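Long-range contact in UDP-N-acetylglucosamine 4,6-dehydratase (Vibrio fischeri, PDB 3PVZ), which probably acts as a lyase that removes water from a UDP-linked N-acetylglucosamine, with a bound dinucleotide cofactor: residues Phe56-Asp67 with Phe84-Ala95. Residues are numbered along the deposited sequence; the frame is centred on the assembly and turned at random.
With NAD (nicotinamide-adenine-dinucleotide), chain E.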
loop_
_atom_site.group_PDB
_atom_site.type_symbol
_atom_site.label_atom_id
_atom_site.label_comp_id
_atom_site.label_asym_id
_atom_site.label_seq_id
_atom_site.Cartn_x
_atom_site.Cartn_y
_atom_site.Cartn_z
ATOM N N PHE A 56 -0.324 -21.894 -3.146
ATOM C CA PHE A 56 -1.058 -22.468 -2.041
ATOM C C PHE A 56 -1.930 -23.684 -2.437
ATOM O O PHE A 56 -1.987 -24.668 -1.711
ATOM C CB PHE A 56 -1.936 -21.392 -1.398
ATOM C CG PHE A 56 -2.522 -21.816 -0.090
ATOM C CD1 PHE A 56 -3.666 -22.558 -0.057
ATOM C CD2 PHE A 56 -1.899 -21.511 1.103
ATOM C CE1 PHE A 56 -4.198 -22.981 1.140
ATOM C CE2 PHE A 56 -2.453 -21.920 2.331
ATOM C CZ PHE A 56 -3.618 -22.661 2.321
ATOM N N LYS A 57 -2.620 -23.601 -3.563
ATOM C CA LYS A 57 -3.562 -24.642 -3.979
ATOM C C LYS A 57 -2.828 -25.919 -4.397
ATOM O O LYS A 57 -3.456 -26.972 -4.544
ATOM C CB LYS A 57 -4.444 -24.121 -5.137
ATOM C CG LYS A 57 -3.745 -23.850 -6.453
ATOM C CD LYS A 57 -4.717 -23.622 -7.647
ATOM C CE LYS A 57 -5.130 -22.170 -7.805
ATOM N NZ LYS A 57 -5.839 -21.875 -9.153
ATOM N N ARG A 58 -1.513 -25.817 -4.623
ATOM C CA ARG A 58 -0.690 -26.986 -4.964
ATOM C C ARG A 58 0.110 -27.522 -3.759
ATOM O O ARG A 58 1.121 -28.247 -3.922
ATOM C CB ARG A 58 0.247 -26.609 -6.093
ATOM C CG ARG A 58 -0.554 -26.428 -7.423
ATOM C CD ARG A 58 0.313 -26.071 -8.546
ATOM N NE ARG A 58 -0.444 -26.007 -9.788
ATOM C CZ ARG A 58 -1.060 -24.905 -10.271
ATOM N NH1 ARG A 58 -1.032 -23.728 -9.628
ATOM N NH2 ARG A 58 -1.733 -24.978 -11.413
ATOM N N ASN A 59 -0.335 -27.104 -2.568
ATOM C CA ASN A 59 0.036 -27.689 -1.283
ATOM C C ASN A 59 1.539 -27.655 -0.975
ATOM O O ASN A 59 2.151 -28.690 -0.869
ATOM C CB ASN A 59 -0.488 -29.115 -1.224
ATOM C CG ASN A 59 -0.235 -29.772 0.096
ATOM O OD1 ASN A 59 -0.345 -29.135 1.150
ATOM N ND2 ASN A 59 0.212 -31.033 0.053
ATOM N N PRO A 60 2.114 -26.463 -0.849
ATOM C CA PRO A 60 3.538 -26.238 -0.708
ATOM C C PRO A 60 4.085 -26.603 0.687
ATOM O O PRO A 60 3.354 -26.491 1.685
ATOM C CB PRO A 60 3.662 -24.747 -0.836
ATOM C CG PRO A 60 2.389 -24.208 -0.270
ATOM C CD PRO A 60 1.340 -25.208 -0.711
ATOM N N GLN A 61 5.390 -26.908 0.765
ATOM C CA GLN A 61 5.991 -27.323 2.036
ATOM C C GLN A 61 6.032 -26.116 2.949
ATOM O O GLN A 61 5.790 -26.184 4.154
ATOM C CB GLN A 61 7.383 -27.858 1.789
ATOM C CG GLN A 61 7.788 -29.215 2.253
ATOM C CD GLN A 61 9.274 -29.427 1.863
ATOM O OE1 GLN A 61 9.980 -28.511 1.952
ATOM N NE2 GLN A 61 9.686 -30.586 1.399
ATOM N N LYS A 62 6.316 -24.977 2.348
ATOM C CA LYS A 62 6.583 -23.720 3.044
ATOM C C LYS A 62 6.193 -22.593 2.086
ATOM O O LYS A 62 6.591 -22.608 0.917
ATOM C CB LYS A 62 8.057 -23.606 3.452
ATOM C CG LYS A 62 8.332 -22.400 4.343
ATOM C CD LYS A 62 9.757 -22.315 4.764
ATOM C CE LYS A 62 10.014 -21.134 5.727
ATOM N NZ LYS A 62 11.499 -21.009 5.913
ATOM N N LEU A 63 5.364 -21.666 2.600
ATOM C CA LEU A 63 4.963 -20.488 1.913
ATOM C C LEU A 63 4.816 -19.295 2.840
ATOM O O LEU A 63 3.909 -19.215 3.676
ATOM C CB LEU A 63 3.707 -20.775 1.096
ATOM C CG LEU A 63 2.957 -19.571 0.494
ATOM C CD1 LEU A 63 3.916 -18.903 -0.466
ATOM C CD2 LEU A 63 1.610 -19.913 -0.183
ATOM N N HIS A 64 5.734 -18.357 2.686
ATOM C CA HIS A 64 5.775 -17.152 3.489
ATOM C C HIS A 64 5.492 -15.962 2.607
ATOM O O HIS A 64 6.095 -15.827 1.553
ATOM C CB HIS A 64 7.114 -16.969 4.162
ATOM C CG HIS A 64 7.339 -17.865 5.332
ATOM N ND1 HIS A 64 8.426 -17.724 6.171
ATOM C CD2 HIS A 64 6.621 -18.910 5.812
ATOM C CE1 HIS A 64 8.366 -18.642 7.131
ATOM N NE2 HIS A 64 7.281 -19.388 6.917
ATOM N N VAL A 65 4.494 -15.148 3.020
ATOM C CA VAL A 65 4.069 -13.973 2.273
ATOM C C VAL A 65 4.473 -12.698 3.023
ATOM O O VAL A 65 4.233 -12.578 4.208
ATOM C CB VAL A 65 2.526 -13.985 2.076
ATOM C CG1 VAL A 65 2.112 -12.959 1.059
ATOM C CG2 VAL A 65 2.055 -15.415 1.662
ATOM N N VAL A 66 5.077 -11.744 2.353
ATOM C CA VAL A 66 5.516 -10.481 2.976
ATOM C C VAL A 66 5.045 -9.252 2.209
ATOM O O VAL A 66 5.227 -9.159 1.020
ATOM C CB VAL A 66 7.017 -10.455 3.028
ATOM C CG1 VAL A 66 7.560 -9.098 3.688
ATOM C CG2 VAL A 66 7.537 -11.661 3.834
ATOM N N ASP A 67 4.431 -8.279 2.881
ATOM C CA ASP A 67 3.922 -7.097 2.195
ATOM C C ASP A 67 3.646 -6.051 3.236
ATOM O O ASP A 67 3.328 -6.375 4.373
ATOM C CB ASP A 67 2.606 -7.434 1.468
ATOM C CG ASP A 67 2.236 -6.423 0.432
ATOM O OD1 ASP A 67 1.836 -5.267 0.786
ATOM O OD2 ASP A 67 2.273 -6.826 -0.751
ATOM N N PHE A 84 -9.591 -22.417 -0.569
ATOM C CA PHE A 84 -8.758 -23.626 -0.498
ATOM C C PHE A 84 -8.714 -24.269 0.846
ATOM O O PHE A 84 -8.428 -25.451 0.955
ATOM C CB PHE A 84 -7.335 -23.309 -0.947
ATOM C CG PHE A 84 -7.260 -22.526 -2.238
ATOM C CD1 PHE A 84 -7.946 -22.946 -3.360
ATOM C CD2 PHE A 84 -6.436 -21.400 -2.333
ATOM C CE1 PHE A 84 -7.865 -22.231 -4.563
ATOM C CE2 PHE A 84 -6.336 -20.666 -3.531
ATOM C CZ PHE A 84 -7.039 -21.065 -4.634
ATOM N N GLY A 85 -8.968 -23.510 1.894
ATOM C CA GLY A 85 -8.924 -24.070 3.240
ATOM C C GLY A 85 -7.492 -24.005 3.797
ATOM O O GLY A 85 -6.880 -22.948 3.793
ATOM N N TYR A 86 -7.003 -25.133 4.299
ATOM C CA TYR A 86 -5.772 -25.202 5.073
ATOM C C TYR A 86 -4.872 -26.279 4.519
ATOM O O TYR A 86 -5.338 -27.181 3.841
ATOM C CB TYR A 86 -6.056 -25.492 6.556
ATOM C CG TYR A 86 -7.011 -24.491 7.186
ATOM C CD1 TYR A 86 -6.530 -23.401 7.883
ATOM C CD2 TYR A 86 -8.390 -24.621 7.040
ATOM C CE1 TYR A 86 -7.392 -22.463 8.447
ATOM C CE2 TYR A 86 -9.269 -23.693 7.611
ATOM C CZ TYR A 86 -8.755 -22.622 8.314
ATOM O OH TYR A 86 -9.583 -21.679 8.875
ATOM N N ILE A 87 -3.575 -26.114 4.777
ATOM C CA ILE A 87 -2.557 -27.063 4.406
ATOM C C ILE A 87 -1.729 -27.440 5.629
ATOM O O ILE A 87 -1.794 -26.768 6.645
ATOM C CB ILE A 87 -1.590 -26.483 3.321
ATOM C CG1 ILE A 87 -0.870 -25.218 3.849
ATOM C CG2 ILE A 87 -2.340 -26.257 2.016
ATOM C CD1 ILE A 87 0.017 -24.558 2.844
ATOM N N ASN A 88 -0.914 -28.499 5.511
ATOM C CA ASN A 88 -0.134 -28.994 6.668
ATOM C C ASN A 88 1.152 -28.208 6.820
ATOM O O ASN A 88 1.703 -28.157 7.903
ATOM C CB ASN A 88 0.299 -30.423 6.453
ATOM C CG ASN A 88 -0.861 -31.375 6.389
ATOM O OD1 ASN A 88 -1.941 -31.140 7.005
ATOM N ND2 ASN A 88 -0.639 -32.498 5.656
ATOM N N GLY A 89 1.585 -27.623 5.707
ATOM C CA GLY A 89 2.892 -26.958 5.575
ATOM C C GLY A 89 2.903 -25.597 6.221
ATOM O O GLY A 89 1.950 -25.197 6.886
ATOM N N ASP A 90 4.040 -24.920 6.078
ATOM C CA ASP A 90 4.346 -23.783 6.893
ATOM C C ASP A 90 3.899 -22.560 6.106
ATOM O O ASP A 90 4.701 -21.980 5.339
ATOM C CB ASP A 90 5.861 -23.818 7.162
ATOM C CG ASP A 90 6.386 -22.634 7.917
ATOM O OD1 ASP A 90 5.601 -21.794 8.402
ATOM O OD2 ASP A 90 7.636 -22.542 8.023
ATOM N N PHE A 91 2.633 -22.169 6.320
ATOM C CA PHE A 91 2.050 -20.981 5.704
ATOM C C PHE A 91 1.960 -19.833 6.725
ATOM O O PHE A 91 1.346 -19.960 7.780
ATOM C CB PHE A 91 0.634 -21.259 5.146
ATOM C CG PHE A 91 0.001 -20.040 4.556
ATOM C CD1 PHE A 91 0.486 -19.502 3.419
ATOM C CD2 PHE A 91 -1.029 -19.379 5.211
ATOM C CE1 PHE A 91 -0.051 -18.355 2.865
ATOM C CE2 PHE A 91 -1.553 -18.236 4.677
ATOM C CZ PHE A 91 -1.059 -17.728 3.480
ATOM N N GLN A 92 2.631 -18.730 6.431
ATOM C CA GLN A 92 2.635 -17.561 7.321
ATOM C C GLN A 92 2.769 -16.271 6.527
ATOM O O GLN A 92 3.456 -16.211 5.509
ATOM C CB GLN A 92 3.757 -17.635 8.339
ATOM C CG GLN A 92 3.804 -18.868 9.250
ATOM C CD GLN A 92 4.879 -18.714 10.329
ATOM O OE1 GLN A 92 4.738 -17.845 11.200
ATOM N NE2 GLN A 92 6.016 -19.489 10.213
ATOM N N THR A 93 2.186 -15.215 7.086
ATOM C CA THR A 93 2.200 -13.917 6.496
ATOM C C THR A 93 2.844 -12.919 7.478
ATOM O O THR A 93 2.726 -13.042 8.668
ATOM C CB THR A 93 0.758 -13.496 6.147
ATOM O OG1 THR A 93 0.059 -13.292 7.370
ATOM C CG2 THR A 93 0.056 -14.602 5.343
ATOM N N PHE A 94 3.489 -11.889 6.943
ATOM C CA PHE A 94 4.316 -10.961 7.694
ATOM C C PHE A 94 4.144 -9.624 7.022
ATOM O O PHE A 94 4.542 -9.444 5.860
ATOM C CB PHE A 94 5.851 -11.359 7.586
ATOM C CG PHE A 94 6.180 -12.737 8.158
ATOM C CD1 PHE A 94 6.458 -12.896 9.495
ATOM C CD2 PHE A 94 6.137 -13.870 7.355
ATOM C CE1 PHE A 94 6.690 -14.150 10.040
ATOM C CE2 PHE A 94 6.396 -15.118 7.850
ATOM C CZ PHE A 94 6.685 -15.279 9.211
ATOM N N ALA A 95 3.619 -8.651 7.754
ATOM C CA ALA A 95 3.345 -7.325 7.192
ATOM C C ALA A 95 4.577 -6.450 7.337
ATOM O O ALA A 95 4.579 -5.503 8.117
ATOM C CB ALA A 95 2.125 -6.669 7.912
HETATM P PA NAD E . 0.499 -3.809 -6.780
HETATM O O1A NAD E . 0.499 -2.353 -6.441
HETATM O O2A NAD E . -0.884 -4.370 -6.644
HETATM O O5B NAD E . 1.230 -4.668 -5.659
HETATM C C5B NAD E . 2.576 -4.260 -5.330
HETATM C C4B NAD E . 2.758 -4.807 -3.910
HETATM O O4B NAD E . 4.045 -4.543 -3.393
HETATM C C3B NAD E . 1.722 -4.148 -2.945
HETATM O O3B NAD E . 0.985 -5.124 -2.237
HETATM C C2B NAD E . 2.622 -3.299 -2.017
HETATM O O2B NAD E . 2.068 -3.043 -0.732
HETATM C C1B NAD E . 3.878 -4.200 -2.042
HETATM N N9A NAD E . 5.058 -3.458 -1.624
HETATM C C8A NAD E . 5.518 -2.309 -2.138
HETATM N N7A NAD E . 6.558 -1.893 -1.492
HETATM C C5A NAD E . 6.857 -2.851 -0.563
HETATM C C6A NAD E . 7.831 -2.983 0.422
HETATM N N6A NAD E . 8.799 -2.011 0.485
HETATM N N1A NAD E . 7.833 -4.044 1.224
HETATM C C2A NAD E . 6.888 -4.973 1.123
HETATM N N3A NAD E . 5.939 -4.871 0.226
HETATM C C4A NAD E . 5.895 -3.849 -0.617
HETATM O O3 NAD E . 1.160 -4.007 -8.234
HETATM P PN NAD E . 0.764 -5.319 -9.114
HETATM O O1N NAD E . -0.348 -4.970 -10.089
HETATM O O2N NAD E . 0.512 -6.599 -8.430
HETATM O O5D NAD E . 2.081 -5.352 -10.111
HETATM C C5D NAD E . 3.201 -5.948 -9.474
HETATM C C4D NAD E . 4.399 -5.905 -10.429
HETATM O O4D NAD E . 3.980 -6.278 -11.780
HETATM C C3D NAD E . 4.931 -4.459 -10.543
HETATM O O3D NAD E . 6.341 -4.401 -10.855
HETATM C C2D NAD E . 4.200 -3.925 -11.795
HETATM O O2D NAD E . 4.901 -2.840 -12.422
HETATM C C1D NAD E . 4.203 -5.164 -12.689
HETATM N N1N NAD E . 3.182 -5.097 -13.746
HETATM C C2N NAD E . 1.895 -5.011 -13.386
HETATM C C3N NAD E . 0.896 -4.961 -14.335
HETATM C C7N NAD E . -0.523 -4.838 -13.958
HETATM O O7N NAD E . -1.325 -4.721 -14.881
HETATM N N7N NAD E . -0.941 -4.816 -12.683
HETATM C C4N NAD E . 1.242 -5.003 -15.708
HETATM C C5N NAD E . 2.582 -5.108 -16.039
HETATM C C6N NAD E . 3.546 -5.143 -15.031
HETATM O O HOH W 1 1.628 -28.184 2.791
HETATM O O HOH W 2 -1.752 -30.193 3.178
#
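Strands 62-66 and 90-94 are the two parallel arms of a right-handed beta-alpha-beta unit at the edge of the Rossmann-type sheet, and Lys62 to Val66 pair in register with Asp90 to Phe94. Their ladder runs from Asp90 N to Gln61 O (2.9 Å) to Asp67 N on Phe94 O (3.2 Å). Just past the first strand, the Asp67 carboxylate takes both adenosine-ribose hydroxyls of NAD, OD1 from O2B at 2.7 Å and OD2 from O3B at 2.6 Å.

On the sheet face carrying Lys62, His64 and Val66, the Asp90 carboxylate is shared: His64 NE2 is bifurcated weakly over OD1 (3.3 Å) and OD2, with OD1 near the imidazole plane, whereas Gln92 NE2 donates to the syn lone pair of OD1 at 3.0 Å. Lys62 CE and Phe94 CE2 cover opposite faces of the imidazole, and the Tyr113 hydroxyl is hydrogen-bonded to ND1. On the sheet face of Leu63 and Phe91, Phe56, ending helix 46-56, points its edge at the face of Phe91, a T-shaped pair with planes at 83°. CG2 of Ile87 lies over the Phe56 ring, 4.2 Å from its centroid; its CG1 sits between backbone N and carbonyl carbon (chi1 60°), bringing CD1 against both Phe56 CE2 and Pro60 CD. Lys57 CB sits over the centre of the Phe84 ring.

Helix 70-83 makes the crossover, its Ile80 and Met73 meeting Phe56 and Val65; strand 37-41 flanks 62-66, and Arg126 NH2 of the second subunit is hydrogen-bonded to Thr93 OG1 on strand 90-94, outermost of this chain's sheet.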